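Local structure of orotidine 5'-phosphate decarboxylase (Lactobacillus acidophilus, 3TFX) at residues S100-L105 against G157-I162; G104-T109 against H113-L118; R217-A222 against A227-I232. The protein probably catalyses the decarboxylation of orotidine 5'-monophosphate to uridine 5'-monophosphate, the last step of de novo UMP synthesis, as a homodimeric TIM barrel. All coordinates share one frame; numbering follows the deposited sequence.

Coming from the N terminus, the chain enters helix 95-108, where contacts 1 and 2 both start, sharing Gly104 and Leu105. Contact 2 is closed first: only three residues lie between its segments, and the chain turns from the end of the helix into strand 117-121. Contact 1 closes later, when the chain comes back at 157-162, so the short loop of contact 2 falls within the span of contact 1. Strands 117-121 and 160-162 are neighbours in the barrel; helix 95-108 packs on the first and reaches the loop leading into the second. Contact 3 follows in series, about 30 Å away between centres and across the barrel, joining helices 217-220 and 225-236 after the last strand.

Contact 1 (S100-L105 against G157-I162); sequences SAKDGL and GADGVI
Lys102 stretches from helix 95-108 to the carboxylate of Asp159, and the two side chains meet at about a right angle. The lysine leaves its backbone with CG opposite the amide nitrogen (chi1 -172°), bends once at chi2 (66°) and then runs out nearly straight. This course takes its methylenes past the turn that leads into strand 160-162: Lys102 CG and CD each lie 3.5 Å from Gly157 O. The backbones draw near here, with Lys102 CA 6.2 Å from the CA of Gly157.

The salt bridge itself is one-pronged. Lys102 NZ donates to Asp159 OD2 at 2.7 Å, on the syn lone pair, while Asp159 OD1 stays 3.7 Å from the same nitrogen. Asp159 sets its CG beside its own backbone nitrogen (chi1 -58°), which swings the carboxylate toward the helix. OD2 also accepts the backbone N-H of Leu118, and with two donors on that oxygen the carboxylate is probably stabilised as the anion. Lys102 NZ has a further, weak bond to Pro116 O.

On the outer layer of the (beta/alpha)8 barrel, this pair thus ties helix 95-108 to the loop just before strand 160-162. Backbone bonds of Asp159 to Leu118 and Leu180 join that entry to the strands on its two flanks, 117-121 and 180-183, while Ala101 and Leu105 of the helix pack against strand 86-90 and helix 69-80.

Contact 2 (G104-T109 against H113-L118); sequences GLIAGT and HSVPKL
Leu105 carries most of the apolar packing between the last turns of helix 95-108 and the chain entering strand 117-121. Its CD2 branch lies 3.6 Å from Leu118 CB, with the two leucine side chains crossing at about a right angle, and its CG sits 4.1 Å from Pro116 CB. The leucine torsions are away from the usual staggered positions (chi1 -99°, chi2 18°), so its exact fit should be read with some caution. Val115 adds its CG1 branch, which reaches up to the helix and comes 4.0 Å from Ile106 CG1, while also resting against Leu105 CB.

The polar part is a bond inside the helical segment. Thr109 OG1 donates to Leu105 O at 2.6 Å, from 35° outside the carbonyl plane, and the same oxygen takes weak bonds from the backbone nitrogens of Gly108 and Thr109. One short and two weak bonds thus converge on this carbonyl in the last turn of the helical segment.

Van der Waals contacts complete the join. The hydroxyl that makes this bond also lies against the incoming chain, Thr109 OG1 being 3.4 Å from Pro116 CD. The methyl of Thr109 meets that chain a little earlier, CG2 lying 3.6 Å from Ser114 O and close to the His113 carbonyl.

All of this closes the return leg of the beta-alpha-beta crossover made by strand 86-90, helix 95-108 and strand 117-121. Thr87 and Val89 of strand 86-90 back the two leucines, and helix 69-80 brings Ala76 onto Leu105 and Ala80 onto Pro116 and Thr109.

Contact 3 (R217-A222 against A227-I232); sequences RPITLA and AAYEAI
Tyr229, whose ring receives the tip of Ile219, has its hydroxyl gripped by two backbone groups of the barrel: OH donates to Val7 O and accepts the N-H of Phe33. These bonds fix the far end of the ring between strands 7-10 and 33-36, while the near end works in the contact. CG stands opposite the backbone nitrogen (chi1 -171°), and the ring offers CD1 to Ile219 CD1 at 3.7 Å. The approach is oblique to the ring.

Ile219 is the central apolar wedge. Its CG1 is 3.8 Å from Ile232 CD1, and its CG2 branch rests near Tyr229 CB, so that its branches meet residues from adjacent turns of helix 225-236. At the other end two small methyls touch: Ala222 CB lies 3.7 Å from Ala228 CB. Ala228 CB also comes 3.9 Å from Pro218 O, and the backbones are close, with Ile219 CA 5.6 Å from Ala228 CA.

Beneath the pair, Val9 backs both Ile219 and Tyr229, and Val7, Ile213 and Val215 support Ile232. Gly216 and Arg217, both predicted to bind substrate, follow the last strand, consistent with the phosphate-binding end of the (beta/alpha)8 barrel in this family; Pro218 touches Arg187, another such residue. Helix 217-220 thus meets helix 225-236 through apolar packing, while the tyrosine hydroxyl is paired to the strands beneath.

Contact 1 (S100-L105 against G157-I162)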
loop_
_atom_site.group_PDB
_atom_site.type_symbol
_atom_site.label_atom_id
_atom_site.label_comp_id
_atom_site.label_asym_id
_atom_site.label_seq_id
_atom_site.Cartn_x
_atom_site.Cartn_y
_atom_site.Cartn_z
ATOM N N SER A 100 11.972 -3.732 -8.692
ATOM C CA SER A 100 11.858 -4.879 -7.776
ATOM C C SER A 100 10.442 -5.448 -7.784
ATOM O O SER A 100 10.247 -6.653 -7.746
ATOM C CB SER A 100 12.296 -4.485 -6.355
ATOM O OG SER A 100 13.698 -4.245 -6.299
ATOM N N ALA A 101 9.456 -4.566 -7.872
ATOM C CA ALA A 101 8.055 -4.974 -7.941
ATOM C C ALA A 101 7.819 -5.882 -9.147
ATOM O O ALA A 101 7.215 -6.951 -9.023
ATOM C CB ALA A 101 7.152 -3.751 -7.986
ATOM N N LYS A 102 8.343 -5.475 -10.300
ATOM C CA LYS A 102 8.192 -6.252 -11.520
ATOM C C LYS A 102 8.919 -7.596 -11.423
ATOM O O LYS A 102 8.367 -8.615 -11.843
ATOM C CB LYS A 102 8.670 -5.474 -12.757
ATOM C CG LYS A 102 8.353 -6.188 -14.103
ATOM C CD LYS A 102 6.834 -6.288 -14.385
ATOM C CE LYS A 102 6.518 -7.213 -15.596
ATOM N NZ LYS A 102 5.024 -7.453 -15.839
ATOM N N ASP A 103 10.134 -7.592 -10.863
ATOM C CA ASP A 103 10.908 -8.836 -10.646
ATOM C C ASP A 103 10.193 -9.782 -9.694
ATOM O O ASP A 103 10.184 -11.003 -9.893
ATOM C CB ASP A 103 12.301 -8.542 -10.098
ATOM C CG ASP A 103 13.188 -7.850 -11.103
ATOM O OD1 ASP A 103 12.992 -8.056 -12.315
ATOM O OD2 ASP A 103 14.081 -7.082 -10.684
ATOM N N GLY A 104 9.593 -9.209 -8.658
ATOM C CA GLY A 104 8.742 -9.976 -7.743
ATOM C C GLY A 104 7.543 -10.590 -8.446
ATOM O O GLY A 104 7.224 -11.765 -8.234
ATOM N N LEU A 105 6.859 -9.792 -9.269
ATOM C CA LEU A 105 5.739 -10.284 -10.088
ATOM C C LEU A 105 6.159 -11.486 -10.949
ATOM O O LEU A 105 5.485 -12.516 -10.972
ATOM C CB LEU A 105 5.184 -9.144 -10.972
ATOM C CG LEU A 105 3.925 -8.321 -10.606
ATOM C CD1 LEU A 105 3.487 -8.387 -9.149
ATOM C CD2 LEU A 105 3.980 -6.860 -11.098
ATOM N N GLY A 157 10.467 -0.664 -15.571
ATOM C CA GLY A 157 9.750 -1.943 -15.624
ATOM C C GLY A 157 8.241 -1.942 -15.407
ATOM O O GLY A 157 7.613 -2.998 -15.439
ATOM N N ALA A 158 7.640 -0.780 -15.182
ATOM C CA ALA A 158 6.171 -0.729 -15.096
ATOM C C ALA A 158 5.565 -0.979 -16.474
ATOM O O ALA A 158 6.104 -0.551 -17.481
ATOM C CB ALA A 158 5.696 0.594 -14.541
ATOM N N ASP A 159 4.437 -1.673 -16.514
ATOM C CA ASP A 159 3.751 -1.925 -17.774
ATOM C C ASP A 159 2.759 -0.828 -18.148
ATOM O O ASP A 159 2.292 -0.761 -19.287
ATOM C CB ASP A 159 3.049 -3.267 -17.713
ATOM C CG ASP A 159 4.005 -4.394 -17.434
ATOM O OD1 ASP A 159 4.904 -4.626 -18.271
ATOM O OD2 ASP A 159 3.857 -5.043 -16.382
ATOM N N GLY A 160 2.440 0.028 -17.185
ATOM C CA GLY A 160 1.469 1.085 -17.421
ATOM C C GLY A 160 1.346 2.029 -16.251
ATOM O O GLY A 160 2.089 1.909 -15.273
ATOM N N VAL A 161 0.436 3.002 -16.384
ATOM C CA VAL A 161 0.119 3.937 -15.310
ATOM C C VAL A 161 -1.401 4.082 -15.121
ATOM O O VAL A 161 -2.182 3.859 -16.040
ATOM C CB VAL A 161 0.669 5.351 -15.586
ATOM C CG1 VAL A 161 2.154 5.406 -15.346
ATOM C CG2 VAL A 161 0.277 5.822 -17.009
ATOM N N ILE A 162 -1.800 4.488 -13.923
ATOM C CA ILE A 162 -3.149 4.959 -13.685
ATOM C C ILE A 162 -3.123 6.455 -13.946
ATOM O O ILE A 162 -2.349 7.169 -13.321
ATOM C CB ILE A 162 -3.576 4.727 -12.213
ATOM C CG1 ILE A 162 -3.276 3.282 -11.755
ATOM C CG2 ILE A 162 -5.037 5.227 -11.974
ATOM C CD1 ILE A 162 -3.958 2.168 -12.540
#

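Contact 2 (G104-T109 against H113-L118)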
loop_
_atom_site.group_PDB
_atom_site.type_symbol
_atom_site.label_atom_id
_atom_site.label_comp_id
_atom_site.label_asym_id
_atom_site.label_seq_id
_atom_site.Cartn_x
_atom_site.Cartn_y
_atom_site.Cartn_z
ATOM N N GLY A 104 9.593 -9.209 -8.658
ATOM C CA GLY A 104 8.742 -9.976 -7.743
ATOM C C GLY A 104 7.543 -10.590 -8.446
ATOM O O GLY A 104 7.224 -11.765 -8.234
ATOM N N LEU A 105 6.859 -9.792 -9.269
ATOM C CA LEU A 105 5.739 -10.284 -10.088
ATOM C C LEU A 105 6.159 -11.486 -10.949
ATOM O O LEU A 105 5.485 -12.516 -10.972
ATOM C CB LEU A 105 5.184 -9.144 -10.972
ATOM C CG LEU A 105 3.925 -8.321 -10.606
ATOM C CD1 LEU A 105 3.487 -8.387 -9.149
ATOM C CD2 LEU A 105 3.980 -6.860 -11.098
ATOM N N ILE A 106 7.288 -11.349 -11.640
ATOM C CA ILE A 106 7.862 -12.433 -12.462
ATOM C C ILE A 106 8.149 -13.709 -11.647
ATOM O O ILE A 106 7.778 -14.813 -12.055
ATOM C CB ILE A 106 9.135 -11.947 -13.222
ATOM C CG1 ILE A 106 8.756 -10.829 -14.217
ATOM C CG2 ILE A 106 9.841 -13.112 -13.932
ATOM C CD1 ILE A 106 9.921 -10.197 -14.968
ATOM N N ALA A 107 8.769 -13.545 -10.482
ATOM C CA ALA A 107 9.124 -14.668 -9.604
ATOM C C ALA A 107 7.906 -15.401 -9.045
ATOM O O ALA A 107 7.947 -16.614 -8.832
ATOM C CB ALA A 107 10.016 -14.175 -8.460
ATOM N N GLY A 108 6.819 -14.677 -8.815
ATOM C CA GLY A 108 5.629 -15.261 -8.211
ATOM C C GLY A 108 4.607 -15.829 -9.177
ATOM O O GLY A 108 3.653 -16.474 -8.756
ATOM N N THR A 109 4.795 -15.593 -10.473
ATOM C CA THR A 109 3.852 -16.101 -11.472
ATOM C C THR A 109 4.038 -17.604 -11.707
ATOM O O THR A 109 5.145 -18.039 -12.046
ATOM C CB THR A 109 4.009 -15.358 -12.818
ATOM O OG1 THR A 109 3.982 -13.951 -12.581
ATOM C CG2 THR A 109 2.866 -15.719 -13.784
ATOM N N HIS A 113 1.101 -19.504 -16.701
ATOM C CA HIS A 113 0.327 -18.284 -16.444
ATOM C C HIS A 113 1.007 -17.008 -16.943
ATOM O O HIS A 113 2.218 -16.963 -17.155
ATOM C CB HIS A 113 0.014 -18.151 -14.955
ATOM C CG HIS A 113 -0.898 -19.215 -14.427
ATOM N ND1 HIS A 113 -0.645 -20.563 -14.587
ATOM C CD2 HIS A 113 -2.052 -19.129 -13.726
ATOM C CE1 HIS A 113 -1.611 -21.260 -14.014
ATOM N NE2 HIS A 113 -2.475 -20.413 -13.481
ATOM N N SER A 114 0.206 -15.967 -17.124
ATOM C CA SER A 114 0.707 -14.692 -17.604
ATOM C C SER A 114 1.130 -13.788 -16.425
ATOM O O SER A 114 0.421 -13.695 -15.420
ATOM C CB SER A 114 -0.358 -14.030 -18.480
ATOM O OG SER A 114 0.020 -12.714 -18.837
ATOM N N VAL A 115 2.289 -13.137 -16.549
ATOM C CA VAL A 115 2.802 -12.242 -15.501
ATOM C C VAL A 115 1.858 -11.037 -15.360
ATOM O O VAL A 115 1.550 -10.365 -16.349
ATOM C CB VAL A 115 4.236 -11.721 -15.800
ATOM C CG1 VAL A 115 4.745 -10.822 -14.650
ATOM C CG2 VAL A 115 5.229 -12.868 -16.060
ATOM N N PRO A 116 1.396 -10.761 -14.131
ATOM C CA PRO A 116 0.537 -9.610 -13.902
ATOM C C PRO A 116 1.162 -8.319 -14.448
ATOM O O PRO A 116 2.387 -8.176 -14.461
ATOM C CB PRO A 116 0.452 -9.541 -12.374
ATOM C CG PRO A 116 0.677 -10.913 -11.905
ATOM C CD PRO A 116 1.566 -11.581 -12.917
ATOM N N LYS A 117 0.326 -7.402 -14.910
ATOM C CA LYS A 117 0.810 -6.108 -15.398
ATOM C C LYS A 117 1.028 -5.190 -14.198
ATOM O O LYS A 117 0.187 -5.128 -13.314
ATOM C CB LYS A 117 -0.181 -5.493 -16.400
ATOM C CG LYS A 117 -0.433 -6.360 -17.625
ATOM C CD LYS A 117 0.623 -6.076 -18.682
ATOM C CE LYS A 117 1.212 -7.330 -19.297
ATOM N NZ LYS A 117 0.355 -7.942 -20.338
ATOM N N LEU A 118 2.169 -4.506 -14.164
ATOM C CA LEU A 118 2.499 -3.599 -13.062
ATOM C C LEU A 118 2.138 -2.183 -13.453
ATOM O O LEU A 118 2.680 -1.629 -14.409
ATOM C CB LEU A 118 3.994 -3.669 -12.732
ATOM C CG LEU A 118 4.564 -2.748 -11.652
ATOM C CD1 LEU A 118 3.917 -3.038 -10.292
ATOM C CD2 LEU A 118 6.107 -2.903 -11.589
#

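Contact 3 (R217-A222 against A227-I232)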
loop_
_atom_site.group_PDB
_atom_site.type_symbol
_atom_site.label_atom_id
_atom_site.label_comp_id
_atom_site.label_asym_id
_atom_site.label_seq_id
_atom_site.Cartn_x
_atom_site.Cartn_y
_atom_site.Cartn_z
ATOM N N ARG A 217 -20.117 2.543 -10.038
ATOM C CA ARG A 217 -21.590 2.597 -9.849
ATOM C C ARG A 217 -22.437 2.519 -11.120
ATOM O O ARG A 217 -23.502 1.902 -11.094
ATOM C CB ARG A 217 -21.997 3.822 -9.013
ATOM C CG ARG A 217 -21.325 3.845 -7.653
ATOM C CD ARG A 217 -21.677 5.050 -6.800
ATOM N NE ARG A 217 -20.950 4.961 -5.533
ATOM C CZ ARG A 217 -20.936 5.886 -4.576
ATOM N NH1 ARG A 217 -21.632 7.012 -4.701
ATOM N NH2 ARG A 217 -20.223 5.672 -3.480
ATOM N N PRO A 218 -21.977 3.134 -12.235
ATOM C CA PRO A 218 -22.729 2.979 -13.484
ATOM C C PRO A 218 -23.040 1.526 -13.811
ATOM O O PRO A 218 -24.036 1.252 -14.463
ATOM C CB PRO A 218 -21.792 3.582 -14.534
ATOM C CG PRO A 218 -21.055 4.646 -13.793
ATOM C CD PRO A 218 -20.929 4.171 -12.358
ATOM N N ILE A 219 -22.209 0.609 -13.337
ATOM C CA ILE A 219 -22.445 -0.808 -13.537
ATOM C C ILE A 219 -22.994 -1.502 -12.287
ATOM O O ILE A 219 -24.014 -2.178 -12.360
ATOM C CB ILE A 219 -21.178 -1.559 -14.015
ATOM C CG1 ILE A 219 -20.738 -1.087 -15.412
ATOM C CG2 ILE A 219 -21.431 -3.068 -14.019
ATOM C CD1 ILE A 219 -19.305 -1.575 -15.833
ATOM N N THR A 220 -22.331 -1.318 -11.146
ATOM C CA THR A 220 -22.628 -2.098 -9.956
ATOM C C THR A 220 -23.967 -1.723 -9.331
ATOM O O THR A 220 -24.512 -2.490 -8.563
ATOM C CB THR A 220 -21.528 -1.937 -8.883
ATOM O OG1 THR A 220 -21.421 -0.556 -8.520
ATOM C CG2 THR A 220 -20.184 -2.432 -9.407
ATOM N N LEU A 221 -24.465 -0.528 -9.646
ATOM C CA LEU A 221 -25.755 -0.071 -9.151
ATOM C C LEU A 221 -26.779 0.039 -10.286
ATOM O O LEU A 221 -27.876 0.567 -10.090
ATOM C CB LEU A 221 -25.608 1.259 -8.400
ATOM C CG LEU A 221 -24.703 1.237 -7.154
ATOM C CD1 LEU A 221 -24.738 2.585 -6.472
ATOM C CD2 LEU A 221 -25.088 0.144 -6.151
ATOM N N ALA A 222 -26.432 -0.470 -11.471
ATOM C CA ALA A 222 -27.407 -0.501 -12.569
ATOM C C ALA A 222 -28.491 -1.495 -12.210
ATOM O O ALA A 222 -28.243 -2.434 -11.445
ATOM C CB ALA A 222 -26.752 -0.875 -13.895
ATOM N N ALA A 227 -26.065 -6.169 -18.443
ATOM C CA ALA A 227 -26.329 -5.431 -19.672
ATOM C C ALA A 227 -25.643 -4.054 -19.670
ATOM O O ALA A 227 -25.224 -3.573 -20.712
ATOM C CB ALA A 227 -27.824 -5.301 -19.907
ATOM N N ALA A 228 -25.517 -3.424 -18.504
ATOM C CA ALA A 228 -24.775 -2.165 -18.422
ATOM C C ALA A 228 -23.297 -2.383 -18.724
ATOM O O ALA A 228 -22.664 -1.542 -19.348
ATOM C CB ALA A 228 -24.945 -1.523 -17.064
ATOM N N TYR A 229 -22.771 -3.519 -18.287
ATOM C CA TYR A 229 -21.359 -3.891 -18.468
ATOM C C TYR A 229 -21.070 -4.184 -19.941
ATOM O O TYR A 229 -20.098 -3.690 -20.509
ATOM C CB TYR A 229 -21.045 -5.118 -17.589
ATOM C CG TYR A 229 -19.582 -5.542 -17.474
ATOM C CD1 TYR A 229 -18.539 -4.640 -17.696
ATOM C CD2 TYR A 229 -19.250 -6.842 -17.083
ATOM C CE1 TYR A 229 -17.190 -5.032 -17.565
ATOM C CE2 TYR A 229 -17.905 -7.252 -16.947
ATOM C CZ TYR A 229 -16.880 -6.334 -17.180
ATOM O OH TYR A 229 -15.553 -6.717 -17.053
ATOM N N GLU A 230 -21.929 -4.996 -20.549
ATOM C CA GLU A 230 -21.769 -5.393 -21.943
ATOM C C GLU A 230 -21.909 -4.179 -22.868
ATOM O O GLU A 230 -21.176 -4.059 -23.850
ATOM C CB GLU A 230 -22.793 -6.482 -22.316
ATOM C CG GLU A 230 -22.519 -7.887 -21.734
ATOM C CD GLU A 230 -21.118 -8.405 -22.031
ATOM O OE1 GLU A 230 -20.743 -8.516 -23.223
ATOM O OE2 GLU A 230 -20.379 -8.703 -21.066
ATOM N N ALA A 231 -22.856 -3.288 -22.558
ATOM C CA ALA A 231 -23.015 -2.046 -23.334
ATOM C C ALA A 231 -21.772 -1.144 -23.253
ATOM O O ALA A 231 -21.393 -0.491 -24.229
ATOM C CB ALA A 231 -24.241 -1.283 -22.874
ATOM N N ILE A 232 -21.128 -1.112 -22.090
ATOM C CA ILE A 232 -19.937 -0.295 -21.940
ATOM C C ILE A 232 -18.720 -0.914 -22.647
ATOM O O ILE A 232 -17.944 -0.192 -23.274
ATOM C CB ILE A 232 -19.655 0.036 -20.466
ATOM C CG1 ILE A 232 -20.642 1.116 -19.985
ATOM C CG2 ILE A 232 -18.215 0.518 -20.303
ATOM C CD1 ILE A 232 -20.732 1.252 -18.465
#